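Local coordinates for acetyl-CoA hydrolase/transferase family protein (Porphyromonas gingivalis, PDB 2NVV) that probably hydrolyses acetyl-CoA or transfers its CoA group to or from acetate, and binds zinc between its two subunits, at residues 240-245 with 430-435; 353-356 with 362-365; 382-387 with 416-421; 389-394 with 412-417; 403-408 with 446-451. All blocks are in the same frame, centred on the assembly; numbering follows the deposited sequence.

Contact 1 opens first, on helix 226-245, and closes at the loop after strand 427-430, so it spans the longest stretch of chain. Contact 2 lies within that span. It is a short hairpin, complete before contacts 3, 4 and 5 begin. Contacts 3 and 4 also fall inside the span. They start on helix 379-385 and strand 389-392 and both end on the zinc-binding loop, sharing Glu416 and His417. Contact 5 starts at strand 405-406 and closes beyond helix 436-446, so it crosses contacts 1, 3 and 4. Contacts 2 and 5 meet in the four-stranded sheet. Contacts 3 and 4 join the zinc loop to the five-stranded sheet and its neighbouring helix.

Contact 1. Residues 240-245 with 430-435; sequences VSEMKA and DLRGKN
Glu242 of helix 226-245 and Arg432 meet in a salt-bridge network that Asp430 completes. Asp430 ends strand 427-430, an outermost strand of the five-stranded mixed sheet. Its OD1 accepts from the backbone N of Arg432 at 3.3 Å, which makes an Asx turn. Leu431 begins a type II beta turn that runs to Lys434. Within it, Arg432 folds back on Asp430, its chain bent at chi3 (-63°). The guanidinium grips the carboxylate side-on with two nitrogens. NE gives to the syn lone pair of Asp430 OD1 at 2.9 Å, and NH1 gives to Asp430 OD2 at 2.6 Å. Both oxygens lie close to the guanidinium plane, so the carboxylate meets its edge, and the two bonds fix how the group is turned. NH1 also reaches across to the helix. The like charges Glu242 OE1 and Asp430 OD2 are 4.3 Å apart, and the shared arginine probably offsets their repulsion. Arg247 holds the other oxygen of Glu242, and Phe116 of the second subunit forms a cation-pi pair with Arg432. The bond between segments runs from Arg432 NH1 to Glu242 OE1 over 3.1 Å, arriving from above the carboxylate plane, 65° out of it.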
# COMPACT_ATOMS: atom_id res chain seq x y z
N VAL A 240 -18.64 15.20 -8.91
CA VAL A 240 -19.41 16.39 -8.55
C VAL A 240 -20.44 15.98 -7.49
O VAL A 240 -20.74 16.71 -6.55
CB VAL A 240 -20.17 17.03 -9.76
CG1 VAL A 240 -19.28 17.10 -10.97
CG2 VAL A 240 -21.43 16.27 -10.06
N SER A 241 -20.94 14.76 -7.63
CA SER A 241 -21.94 14.25 -6.73
C SER A 241 -21.40 14.08 -5.32
O SER A 241 -22.13 14.26 -4.34
CB SER A 241 -22.45 12.92 -7.27
OG SER A 241 -23.25 12.27 -6.31
N GLU A 242 -20.12 13.73 -5.24
CA GLU A 242 -19.45 13.54 -3.96
C GLU A 242 -19.21 14.86 -3.27
O GLU A 242 -19.32 14.95 -2.04
CB GLU A 242 -18.12 12.82 -4.16
CG GLU A 242 -18.27 11.34 -4.46
CD GLU A 242 -19.04 10.62 -3.38
OE1 GLU A 242 -18.51 10.46 -2.26
OE2 GLU A 242 -20.20 10.22 -3.65
N MSE A 243 -18.88 15.88 -4.05
CA MSE A 243 -18.64 17.20 -3.48
C MSE A 243 -19.89 17.76 -2.83
O MSE A 243 -19.84 18.31 -1.73
CB MSE A 243 -18.16 18.19 -4.54
CG MSE A 243 -16.79 17.90 -5.09
SE MSE A 243 -16.17 19.38 -6.14
CE MSE A 243 -16.98 18.99 -7.83
N LYS A 244 -21.03 17.60 -3.51
CA LYS A 244 -22.28 18.10 -2.97
C LYS A 244 -22.79 17.25 -1.82
O LYS A 244 -23.62 17.69 -1.04
CB LYS A 244 -23.34 18.20 -4.06
CG LYS A 244 -23.88 16.88 -4.56
CD LYS A 244 -24.84 17.09 -5.74
CE LYS A 244 -25.86 18.20 -5.44
NZ LYS A 244 -26.62 17.98 -4.16
N ALA A 245 -22.28 16.03 -1.71
CA ALA A 245 -22.66 15.13 -0.63
C ALA A 245 -21.80 15.46 0.59
O ALA A 245 -22.07 15.01 1.71
CB ALA A 245 -22.43 13.67 -1.06
N ASP A 430 -19.57 2.32 -5.22
CA ASP A 430 -18.84 2.89 -4.10
C ASP A 430 -18.70 1.77 -3.08
O ASP A 430 -19.68 1.31 -2.50
CB ASP A 430 -19.62 4.05 -3.49
CG ASP A 430 -18.75 4.95 -2.65
OD1 ASP A 430 -17.82 4.43 -2.00
OD2 ASP A 430 -19.01 6.17 -2.63
N LEU A 431 -17.46 1.34 -2.88
CA LEU A 431 -17.17 0.23 -1.98
C LEU A 431 -16.99 0.58 -0.51
O LEU A 431 -16.95 -0.30 0.34
CB LEU A 431 -15.93 -0.50 -2.49
CG LEU A 431 -16.04 -1.49 -3.66
CD1 LEU A 431 -17.14 -1.09 -4.61
CD2 LEU A 431 -14.71 -1.60 -4.35
N ARG A 432 -16.89 1.87 -0.21
CA ARG A 432 -16.67 2.31 1.16
C ARG A 432 -17.76 1.94 2.15
O ARG A 432 -18.94 2.07 1.87
CB ARG A 432 -16.43 3.83 1.20
CG ARG A 432 -15.08 4.24 0.61
CD ARG A 432 -15.01 5.73 0.39
NE ARG A 432 -16.01 6.16 -0.59
CZ ARG A 432 -16.18 7.42 -0.98
NH1 ARG A 432 -17.11 7.70 -1.87
NH2 ARG A 432 -15.41 8.39 -0.50
N GLY A 433 -17.34 1.45 3.31
CA GLY A 433 -18.28 1.08 4.35
C GLY A 433 -19.01 -0.21 4.12
O GLY A 433 -19.99 -0.50 4.80
N LYS A 434 -18.53 -1.02 3.17
CA LYS A 434 -19.19 -2.28 2.86
C LYS A 434 -18.32 -3.50 3.09
O LYS A 434 -17.10 -3.45 2.90
CB LYS A 434 -19.67 -2.27 1.41
CG LYS A 434 -20.86 -1.38 1.20
CD LYS A 434 -21.17 -1.14 -0.26
CE LYS A 434 -22.44 -0.30 -0.39
NZ LYS A 434 -22.69 0.15 -1.78
N ASN A 435 -18.94 -4.59 3.51
CA ASN A 435 -18.21 -5.83 3.73
C ASN A 435 -18.14 -6.54 2.38
O ASN A 435 -18.66 -6.02 1.39
CB ASN A 435 -18.92 -6.70 4.79
CG ASN A 435 -20.25 -7.24 4.32
OD1 ASN A 435 -20.90 -8.00 5.03
ND2 ASN A 435 -20.67 -6.85 3.13

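Contact 2. Residues 353-356 with 362-365; sequences ALEA and INST
Asn363 meets both Leu354 and Glu355, and its backbone carbonyl carries the contact. Asn363 O accepts from Leu354 N at 2.8 Å, with the donor in the carbonyl plane. It also accepts from Glu355 N at 3.3 Å, with the donor tilted from that plane. Asn363 N returns a bond to Glu355 O at 3.0 Å. Asn363 ND2 gives to Glu355 OE2 at 3.0 Å, in the plane of its own amide but from above the carboxylate plane. Glu355 CG sits between its backbone N and carbonyl carbon (chi1 80°), the chain then extended. The two flat groups are turned 64° apart. Ile362 lies on the other face of the hairpin. Its CG2 touches Ala353 CB at 3.9 Å and its CD1 touches Ala356 CB at 4.1 Å. Leu354 CG lies 3.7 Å from Ser364 C.

Further out, Asn363 OD1 takes the N-H of Thr365 at 3.0 Å in an Asx turn, and its ND2 also reaches His366 O. Glu355 OE2 has a second donor in Ala410 N. Thr365 OG1 bonds to the zinc ligand Asp413. The whole is an antiparallel beta hairpin with a classic bulge at Leu354 and Glu355, set beside the zinc site.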
# COMPACT_ATOMS: atom_id res chain seq x y z
N ALA A 353 -8.15 -0.97 -14.70
CA ALA A 353 -8.05 -2.32 -14.19
C ALA A 353 -8.12 -3.30 -15.35
O ALA A 353 -8.96 -3.14 -16.22
CB ALA A 353 -9.19 -2.58 -13.22
N LEU A 354 -7.21 -4.28 -15.38
CA LEU A 354 -7.24 -5.29 -16.45
C LEU A 354 -8.49 -6.08 -16.17
O LEU A 354 -9.25 -6.42 -17.08
CB LEU A 354 -6.06 -6.24 -16.40
CG LEU A 354 -4.68 -5.69 -16.75
CD1 LEU A 354 -3.76 -6.87 -17.06
CD2 LEU A 354 -4.79 -4.76 -17.96
N GLU A 355 -8.68 -6.36 -14.89
CA GLU A 355 -9.84 -7.08 -14.42
C GLU A 355 -10.04 -6.76 -12.93
O GLU A 355 -9.14 -6.26 -12.26
CB GLU A 355 -9.64 -8.58 -14.62
CG GLU A 355 -8.77 -9.27 -13.59
CD GLU A 355 -8.62 -10.75 -13.88
OE1 GLU A 355 -9.43 -11.29 -14.66
OE2 GLU A 355 -7.69 -11.38 -13.33
N ALA A 356 -11.24 -7.02 -12.43
CA ALA A 356 -11.57 -6.77 -11.03
C ALA A 356 -12.50 -7.89 -10.58
O ALA A 356 -13.16 -8.51 -11.42
CB ALA A 356 -12.28 -5.43 -10.90
N ILE A 362 -8.25 -5.66 -7.42
CA ILE A 362 -7.90 -5.31 -8.79
C ILE A 362 -6.59 -5.94 -9.30
O ILE A 362 -5.60 -6.03 -8.58
CB ILE A 362 -7.81 -3.75 -8.96
CG1 ILE A 362 -9.20 -3.17 -9.24
CG2 ILE A 362 -6.91 -3.37 -10.14
CD1 ILE A 362 -10.17 -3.28 -8.12
N ASN A 363 -6.63 -6.36 -10.56
CA ASN A 363 -5.48 -6.94 -11.25
C ASN A 363 -5.17 -5.91 -12.32
O ASN A 363 -6.04 -5.56 -13.14
CB ASN A 363 -5.87 -8.26 -11.91
CG ASN A 363 -4.79 -8.81 -12.83
OD1 ASN A 363 -3.76 -8.18 -13.05
ND2 ASN A 363 -5.03 -9.98 -13.38
N SER A 364 -3.95 -5.38 -12.32
CA SER A 364 -3.60 -4.40 -13.34
C SER A 364 -2.33 -4.77 -14.07
O SER A 364 -1.72 -3.92 -14.73
CB SER A 364 -3.48 -2.99 -12.73
OG SER A 364 -2.94 -2.99 -11.43
N THR A 365 -1.94 -6.04 -14.01
CA THR A 365 -0.71 -6.46 -14.65
C THR A 365 -0.67 -7.83 -15.36
O THR A 365 -0.04 -7.94 -16.41
CB THR A 365 0.45 -6.43 -13.63
OG1 THR A 365 0.08 -7.18 -12.47
CG2 THR A 365 0.78 -5.02 -13.22

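Contact 3. Residues 382-387 with 416-421; sequences FTRNSY and EHSVKV. With ZN (zinc ion), chain G.
Ser418 receives two side chains from helix 379-385, Thr383 and Arg384, which approach it in different ways. The CB of Thr383 points at the loop. With OG1 beside the backbone N (chi1 -60°), its methyl CG2 is turned to Ser418 O, 3.6 Å away. Thr383 OG1 is bonded within its own helix to Ser379 O. Arg384 starts out in the opposite sense, its CB pointing away from the loop. Bends at chi2 and chi3 (65° and 82°) swing the chain back, and NE reaches Ser418 OG at 3.2 Å. That bond is weak and far from straight, and the hydroxyl sits oblique to the guanidinium. A water lies 2.9 Å from Ser418 O, between the two segments.

On the far side of the loop, Glu416 and His417 turn to zinc. His417 NE2 binds the metal at 2.1 Å and Glu416 OE1 at 2.5 Å. The CG of Glu416 lies over the centre of one face of the His417 ring. Water fills another position, His411 and Asp413 of the second subunit complete the site, and Arg439 holds the other oxygen of Glu416. Lys420 NZ gives to His417 O at 3.2 Å, from above the carbonyl plane.

Ser418 O also takes a bond from Ser389 OG. The loop is thereby tied to strand 389-392, against which Thr383 packs, just before the chain enters strand 421-424 beside it.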
# COMPACT_ATOMS: atom_id res chain seq x y z
N PHE A 382 -0.36 5.60 -5.70
CA PHE A 382 -1.52 6.46 -5.70
C PHE A 382 -2.75 5.86 -5.01
O PHE A 382 -3.20 6.36 -3.98
CB PHE A 382 -1.84 6.84 -7.14
CG PHE A 382 -0.88 7.83 -7.73
CD1 PHE A 382 -0.91 9.16 -7.35
CD2 PHE A 382 0.09 7.42 -8.64
CE1 PHE A 382 -0.01 10.07 -7.86
CE2 PHE A 382 1.00 8.33 -9.16
CZ PHE A 382 0.95 9.65 -8.77
N THR A 383 -3.29 4.80 -5.59
CA THR A 383 -4.47 4.12 -5.03
C THR A 383 -4.44 4.01 -3.50
O THR A 383 -5.37 4.42 -2.81
CB THR A 383 -4.62 2.70 -5.59
OG1 THR A 383 -4.78 2.75 -7.01
CG2 THR A 383 -5.82 2.02 -4.98
N ARG A 384 -3.35 3.42 -3.00
CA ARG A 384 -3.18 3.21 -1.57
C ARG A 384 -3.32 4.47 -0.71
O ARG A 384 -3.92 4.42 0.36
CB ARG A 384 -1.83 2.55 -1.30
CG ARG A 384 -1.49 2.43 0.18
CD ARG A 384 -2.45 1.51 0.91
NE ARG A 384 -2.08 0.11 0.75
CZ ARG A 384 -1.14 -0.51 1.47
NH1 ARG A 384 -0.86 -1.79 1.26
NH2 ARG A 384 -0.49 0.15 2.42
N ASN A 385 -2.78 5.59 -1.18
CA ASN A 385 -2.82 6.82 -0.39
C ASN A 385 -3.76 7.95 -0.83
O ASN A 385 -3.80 8.99 -0.19
CB ASN A 385 -1.41 7.38 -0.26
CG ASN A 385 -0.42 6.35 0.25
OD1 ASN A 385 0.38 5.79 -0.51
ND2 ASN A 385 -0.49 6.06 1.54
N SER A 386 -4.52 7.73 -1.90
CA SER A 386 -5.43 8.76 -2.38
C SER A 386 -6.58 9.06 -1.43
O SER A 386 -6.94 8.24 -0.58
CB SER A 386 -6.03 8.37 -3.72
OG SER A 386 -6.86 7.24 -3.56
N TYR A 387 -7.16 10.25 -1.60
CA TYR A 387 -8.29 10.72 -0.80
C TYR A 387 -9.39 9.70 -1.03
O TYR A 387 -10.04 9.26 -0.09
CB TYR A 387 -8.71 12.10 -1.30
CG TYR A 387 -9.60 12.87 -0.37
CD1 TYR A 387 -10.98 12.76 -0.45
CD2 TYR A 387 -9.06 13.76 0.56
CE1 TYR A 387 -11.81 13.53 0.36
CE2 TYR A 387 -9.88 14.53 1.38
CZ TYR A 387 -11.25 14.42 1.28
OH TYR A 387 -12.07 15.19 2.08
N GLU A 416 -8.92 -5.23 -1.42
CA GLU A 416 -10.20 -4.72 -0.95
C GLU A 416 -10.04 -3.56 0.02
O GLU A 416 -10.92 -2.72 0.15
CB GLU A 416 -10.97 -5.85 -0.26
CG GLU A 416 -10.19 -6.56 0.86
CD GLU A 416 -11.06 -7.52 1.66
OE1 GLU A 416 -10.50 -8.31 2.45
OE2 GLU A 416 -12.29 -7.47 1.50
N HIS A 417 -8.90 -3.53 0.71
CA HIS A 417 -8.61 -2.49 1.69
C HIS A 417 -8.13 -1.19 1.06
O HIS A 417 -8.05 -0.17 1.73
CB HIS A 417 -7.54 -2.98 2.67
CG HIS A 417 -7.84 -4.32 3.26
ND1 HIS A 417 -8.86 -4.53 4.16
CD2 HIS A 417 -7.30 -5.54 3.02
CE1 HIS A 417 -8.94 -5.81 4.46
NE2 HIS A 417 -8.00 -6.45 3.78
N SER A 418 -7.81 -1.24 -0.22
CA SER A 418 -7.29 -0.06 -0.90
C SER A 418 -8.20 0.48 -1.98
O SER A 418 -8.18 1.68 -2.26
CB SER A 418 -5.91 -0.37 -1.49
OG SER A 418 -4.97 -0.69 -0.47
N VAL A 419 -8.98 -0.39 -2.61
CA VAL A 419 -9.88 0.03 -3.68
C VAL A 419 -11.18 0.58 -3.08
O VAL A 419 -11.94 -0.15 -2.44
CB VAL A 419 -10.19 -1.15 -4.61
CG1 VAL A 419 -10.95 -0.66 -5.82
CG2 VAL A 419 -8.89 -1.83 -5.02
N LYS A 420 -11.44 1.86 -3.30
CA LYS A 420 -12.63 2.51 -2.76
C LYS A 420 -13.82 2.60 -3.71
O LYS A 420 -14.97 2.49 -3.28
CB LYS A 420 -12.29 3.91 -2.27
CG LYS A 420 -11.09 3.96 -1.33
CD LYS A 420 -11.25 3.02 -0.16
CE LYS A 420 -10.03 3.04 0.75
NZ LYS A 420 -10.23 2.14 1.92
N VAL A 421 -13.55 2.81 -4.99
CA VAL A 421 -14.62 2.94 -5.98
C VAL A 421 -14.26 2.30 -7.31
O VAL A 421 -13.11 2.38 -7.75
CB VAL A 421 -14.93 4.41 -6.24
CG1 VAL A 421 -16.10 4.54 -7.18
CG2 VAL A 421 -15.20 5.13 -4.93
ZN ZN G . -8.12 -8.45 3.29
O HOH W 1 -6.58 3.60 -0.86
O HOH W 2 -7.19 -8.13 1.10

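Contact 4. Residues 389-394 with 412-417; sequences SIFTTP and HDHSEH. With ZN (zinc ion), chain G; ZN (zinc ion), chain H.
Phe391 and His414 join strand 389-392, in the middle of the five-stranded sheet, to the loop that carries the zinc ligands. The contact is small, a single pair of aromatic rings. Phe391 CZ stands 3.7 Å above the imidazole plane of His414, over its centre. His414 CG and ND1 are both 3.8 Å from Phe391 CZ. The ring centroids are 5.0 Å apart and the planes are inclined at 47°, so the pair is oblique. The side chains themselves cross at about a right angle. In each residue CG lies beside the backbone N (chi1 -85° for Phe391 and -51° for His414), and both CB atoms point across the gap. Ile362 and Val419 touch both rings, and so does Thr383 of helix 379-385.

The loop lies against strand 362-367 in a classic beta bulge, where Asp413 and His414 both face Ile362. Just before the histidine, Asp413 OD1 binds a zinc ion at 2.5 Å, together with two waters. His411 of the same chain and Glu416 and His417 of the second subunit complete this six-atom site, which therefore bridges the dimer. Asp413 OD2 accepts a hydrogen bond from Ser364 N. Beyond the histidine, Ser415 OG accepts from His417 N at 3.3 Å in an ST turn. A weak hydrogen bond joins His414 NE2 to Ser379 OG.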
# COMPACT_ATOMS: atom_id res chain seq x y z
N SER A 389 -9.82 6.37 -3.92
CA SER A 389 -9.22 5.70 -5.08
C SER A 389 -10.30 5.15 -5.99
O SER A 389 -11.24 4.51 -5.53
CB SER A 389 -8.30 4.56 -4.64
OG SER A 389 -9.06 3.52 -4.05
N ILE A 390 -10.16 5.42 -7.28
CA ILE A 390 -11.12 4.98 -8.27
C ILE A 390 -10.48 4.10 -9.34
O ILE A 390 -9.36 4.35 -9.79
CB ILE A 390 -11.78 6.18 -8.98
CG1 ILE A 390 -12.41 7.11 -7.95
CG2 ILE A 390 -12.80 5.70 -9.99
CD1 ILE A 390 -12.85 8.45 -8.52
N PHE A 391 -11.20 3.07 -9.74
CA PHE A 391 -10.71 2.19 -10.78
C PHE A 391 -11.78 2.10 -11.87
O PHE A 391 -12.96 1.86 -11.59
CB PHE A 391 -10.39 0.82 -10.20
CG PHE A 391 -9.02 0.73 -9.61
CD1 PHE A 391 -7.91 0.55 -10.44
CD2 PHE A 391 -8.82 0.85 -8.24
CE1 PHE A 391 -6.61 0.50 -9.91
CE2 PHE A 391 -7.53 0.80 -7.70
CZ PHE A 391 -6.42 0.62 -8.54
N THR A 392 -11.35 2.32 -13.10
CA THR A 392 -12.23 2.28 -14.25
C THR A 392 -11.88 1.11 -15.15
O THR A 392 -10.76 0.62 -15.13
CB THR A 392 -12.10 3.54 -15.09
OG1 THR A 392 -10.73 3.69 -15.45
CG2 THR A 392 -12.56 4.75 -14.31
N THR A 393 -12.85 0.67 -15.94
CA THR A 393 -12.65 -0.44 -16.86
C THR A 393 -13.93 -0.80 -17.61
O THR A 393 -15.02 -0.86 -17.03
CB THR A 393 -12.22 -1.73 -16.13
OG1 THR A 393 -12.15 -2.81 -17.07
CG2 THR A 393 -13.23 -2.12 -15.05
N PRO A 394 -13.82 -1.01 -18.93
CA PRO A 394 -15.02 -1.38 -19.67
C PRO A 394 -15.45 -2.70 -19.03
O PRO A 394 -14.61 -3.46 -18.57
CB PRO A 394 -14.51 -1.53 -21.10
CG PRO A 394 -13.05 -1.85 -20.94
CD PRO A 394 -12.65 -0.91 -19.83
N HIS A 412 -3.49 -10.45 -7.94
CA HIS A 412 -3.84 -9.32 -7.09
C HIS A 412 -2.77 -8.23 -7.04
O HIS A 412 -1.65 -8.45 -6.61
CB HIS A 412 -4.11 -9.80 -5.66
CG HIS A 412 -5.29 -10.70 -5.53
ND1 HIS A 412 -6.38 -10.40 -4.73
CD2 HIS A 412 -5.55 -11.91 -6.07
CE1 HIS A 412 -7.26 -11.38 -4.79
NE2 HIS A 412 -6.79 -12.31 -5.60
N ASP A 413 -3.15 -7.04 -7.50
CA ASP A 413 -2.26 -5.88 -7.46
C ASP A 413 -2.76 -4.88 -6.42
O ASP A 413 -1.95 -4.20 -5.77
CB ASP A 413 -2.18 -5.23 -8.84
CG ASP A 413 -1.28 -6.00 -9.78
OD1 ASP A 413 -0.16 -6.34 -9.35
OD2 ASP A 413 -1.68 -6.26 -10.93
N HIS A 414 -4.08 -4.79 -6.26
CA HIS A 414 -4.67 -3.89 -5.26
C HIS A 414 -5.73 -4.65 -4.49
O HIS A 414 -6.51 -5.38 -5.09
CB HIS A 414 -5.26 -2.66 -5.96
CG HIS A 414 -4.29 -1.99 -6.89
ND1 HIS A 414 -4.16 -2.37 -8.21
CD2 HIS A 414 -3.34 -1.06 -6.67
CE1 HIS A 414 -3.17 -1.69 -8.77
NE2 HIS A 414 -2.66 -0.89 -7.85
N SER A 415 -5.75 -4.50 -3.17
CA SER A 415 -6.70 -5.22 -2.34
C SER A 415 -7.96 -4.47 -1.93
O SER A 415 -8.05 -3.23 -2.06
CB SER A 415 -6.00 -5.72 -1.07
OG SER A 415 -5.97 -4.70 -0.10
N GLU A 416 -8.92 -5.23 -1.42
CA GLU A 416 -10.20 -4.72 -0.95
C GLU A 416 -10.04 -3.56 0.02
O GLU A 416 -10.92 -2.72 0.15
CB GLU A 416 -10.97 -5.85 -0.26
CG GLU A 416 -10.19 -6.56 0.86
CD GLU A 416 -11.06 -7.52 1.66
OE1 GLU A 416 -10.50 -8.31 2.45
OE2 GLU A 416 -12.29 -7.47 1.50
N HIS A 417 -8.90 -3.53 0.71
CA HIS A 417 -8.61 -2.49 1.69
C HIS A 417 -8.13 -1.19 1.06
O HIS A 417 -8.05 -0.17 1.73
CB HIS A 417 -7.54 -2.98 2.67
CG HIS A 417 -7.84 -4.32 3.26
ND1 HIS A 417 -8.86 -4.53 4.16
CD2 HIS A 417 -7.30 -5.54 3.02
CE1 HIS A 417 -8.94 -5.81 4.46
NE2 HIS A 417 -8.00 -6.45 3.78
ZN ZN G . -8.12 -8.45 3.29
ZN ZN H . 1.76 -7.89 -9.09
O HOH W 2 -7.19 -8.13 1.10
O HOH W 3 1.05 -7.94 -7.03
O HOH W 4 2.41 -7.50 -11.35

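Contact 5. Residues 403-408 with 446-451; sequences SSFVPM and KCVHPD
Phe405 packs against Cys447 and Val448, and these apolar contacts make up the join. Phe405 CZ, at the end of the ring, meets Cys447 CB at 3.5 Å, in an oblique approach. At the root of the ring, Phe405 CG lies 3.9 Å from Val448 CG2, the methyl branch beside the backbone N of that valine. The backbone at Val448 lies over one ring face. Val448 N is 4.1 Å above the plane, offset toward the rim, and Phe405 CE2 comes within 3.6 Å of Cys447 O. That carbonyl takes its hydrogen bond from Ser424 OG.

The phenylalanine sits on strand 405-406, an outermost strand of the four-stranded mixed sheet. Its partners belong to the link between helices 436-446 and 453-459. Ile443 of the first helix touches both Phe405 and Val448, and Leu456 of the second touches Val448.

The polar bonds stay within each segment. Ser403 OG gives to Phe405 O at 2.6 Å, on a lone pair in the carbonyl plane. In the other segment, Asp451 N gives to His449 ND1 at 2.9 Å, in the plane of the imidazole. The His449 ring also meets that of Trp426, with the planes nearly perpendicular, and Asp451 OD1 forms a salt bridge with Arg489.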
# COMPACT_ATOMS: atom_id res chain seq x y z
N SER A 403 -15.29 -11.22 -19.56
CA SER A 403 -15.83 -10.30 -18.57
C SER A 403 -14.67 -9.65 -17.81
O SER A 403 -13.72 -10.32 -17.40
CB SER A 403 -16.72 -11.06 -17.58
OG SER A 403 -17.08 -10.23 -16.49
N SER A 404 -14.73 -8.33 -17.62
CA SER A 404 -13.69 -7.62 -16.89
C SER A 404 -13.84 -7.89 -15.40
O SER A 404 -12.94 -7.62 -14.62
CB SER A 404 -13.78 -6.13 -17.14
OG SER A 404 -13.58 -5.83 -18.50
N PHE A 405 -15.01 -8.41 -15.02
CA PHE A 405 -15.31 -8.73 -13.62
C PHE A 405 -15.39 -10.24 -13.44
O PHE A 405 -16.09 -10.93 -14.17
CB PHE A 405 -16.63 -8.07 -13.22
CG PHE A 405 -16.56 -6.58 -13.20
CD1 PHE A 405 -16.10 -5.90 -12.07
CD2 PHE A 405 -16.89 -5.84 -14.34
CE1 PHE A 405 -15.97 -4.52 -12.08
CE2 PHE A 405 -16.75 -4.46 -14.35
CZ PHE A 405 -16.29 -3.80 -13.22
N VAL A 406 -14.65 -10.74 -12.45
CA VAL A 406 -14.57 -12.16 -12.20
C VAL A 406 -14.74 -12.50 -10.72
O VAL A 406 -14.66 -11.62 -9.86
CB VAL A 406 -13.20 -12.68 -12.66
CG1 VAL A 406 -13.04 -12.47 -14.16
CG2 VAL A 406 -12.10 -11.94 -11.91
N PRO A 407 -14.99 -13.78 -10.40
CA PRO A 407 -15.17 -14.19 -9.00
C PRO A 407 -13.95 -13.80 -8.17
O PRO A 407 -14.08 -13.25 -7.08
CB PRO A 407 -15.33 -15.71 -9.11
CG PRO A 407 -16.02 -15.87 -10.44
CD PRO A 407 -15.27 -14.90 -11.32
N MSE A 408 -12.76 -14.11 -8.70
CA MSE A 408 -11.49 -13.78 -8.05
C MSE A 408 -10.50 -13.38 -9.13
O MSE A 408 -10.45 -14.02 -10.18
CB MSE A 408 -10.94 -14.98 -7.28
CG MSE A 408 -9.73 -14.63 -6.42
SE MSE A 408 -8.75 -16.17 -5.73
CE MSE A 408 -9.77 -16.54 -4.11
N LYS A 446 -24.12 -2.52 -10.38
CA LYS A 446 -23.72 -1.27 -11.00
C LYS A 446 -22.63 -1.29 -12.07
O LYS A 446 -22.69 -0.51 -13.01
CB LYS A 446 -23.28 -0.28 -9.91
CG LYS A 446 -24.29 -0.05 -8.78
CD LYS A 446 -25.68 0.34 -9.31
CE LYS A 446 -26.31 1.45 -8.44
NZ LYS A 446 -26.34 1.15 -6.99
N CYS A 447 -21.66 -2.19 -11.93
CA CYS A 447 -20.54 -2.24 -12.88
C CYS A 447 -20.48 -3.41 -13.86
O CYS A 447 -20.10 -3.24 -15.01
CB CYS A 447 -19.23 -2.19 -12.09
SG CYS A 447 -19.08 -0.73 -11.01
N VAL A 448 -20.82 -4.59 -13.38
CA VAL A 448 -20.82 -5.80 -14.19
C VAL A 448 -21.77 -5.71 -15.39
O VAL A 448 -22.85 -5.12 -15.31
CB VAL A 448 -21.20 -7.02 -13.32
CG1 VAL A 448 -21.19 -8.30 -14.15
CG2 VAL A 448 -20.24 -7.15 -12.17
N HIS A 449 -21.37 -6.31 -16.50
CA HIS A 449 -22.18 -6.31 -17.71
C HIS A 449 -23.34 -7.29 -17.51
O HIS A 449 -23.15 -8.40 -17.00
CB HIS A 449 -21.32 -6.74 -18.91
CG HIS A 449 -22.05 -6.75 -20.21
ND1 HIS A 449 -23.14 -7.56 -20.44
CD2 HIS A 449 -21.84 -6.07 -21.36
CE1 HIS A 449 -23.57 -7.38 -21.68
NE2 HIS A 449 -22.80 -6.48 -22.26
N PRO A 450 -24.57 -6.89 -17.90
CA PRO A 450 -25.76 -7.73 -17.76
C PRO A 450 -25.55 -9.22 -18.03
O PRO A 450 -26.08 -10.06 -17.30
CB PRO A 450 -26.74 -7.09 -18.72
CG PRO A 450 -26.43 -5.62 -18.52
CD PRO A 450 -24.91 -5.62 -18.56
N ASP A 451 -24.78 -9.53 -19.08
CA ASP A 451 -24.49 -10.91 -19.46
C ASP A 451 -23.79 -11.73 -18.38
O ASP A 451 -23.77 -12.96 -18.47
CB ASP A 451 -23.61 -10.94 -20.70
CG ASP A 451 -24.40 -10.76 -21.98
OD1 ASP A 451 -23.76 -10.65 -23.05
OD2 ASP A 451 -25.64 -10.73 -21.90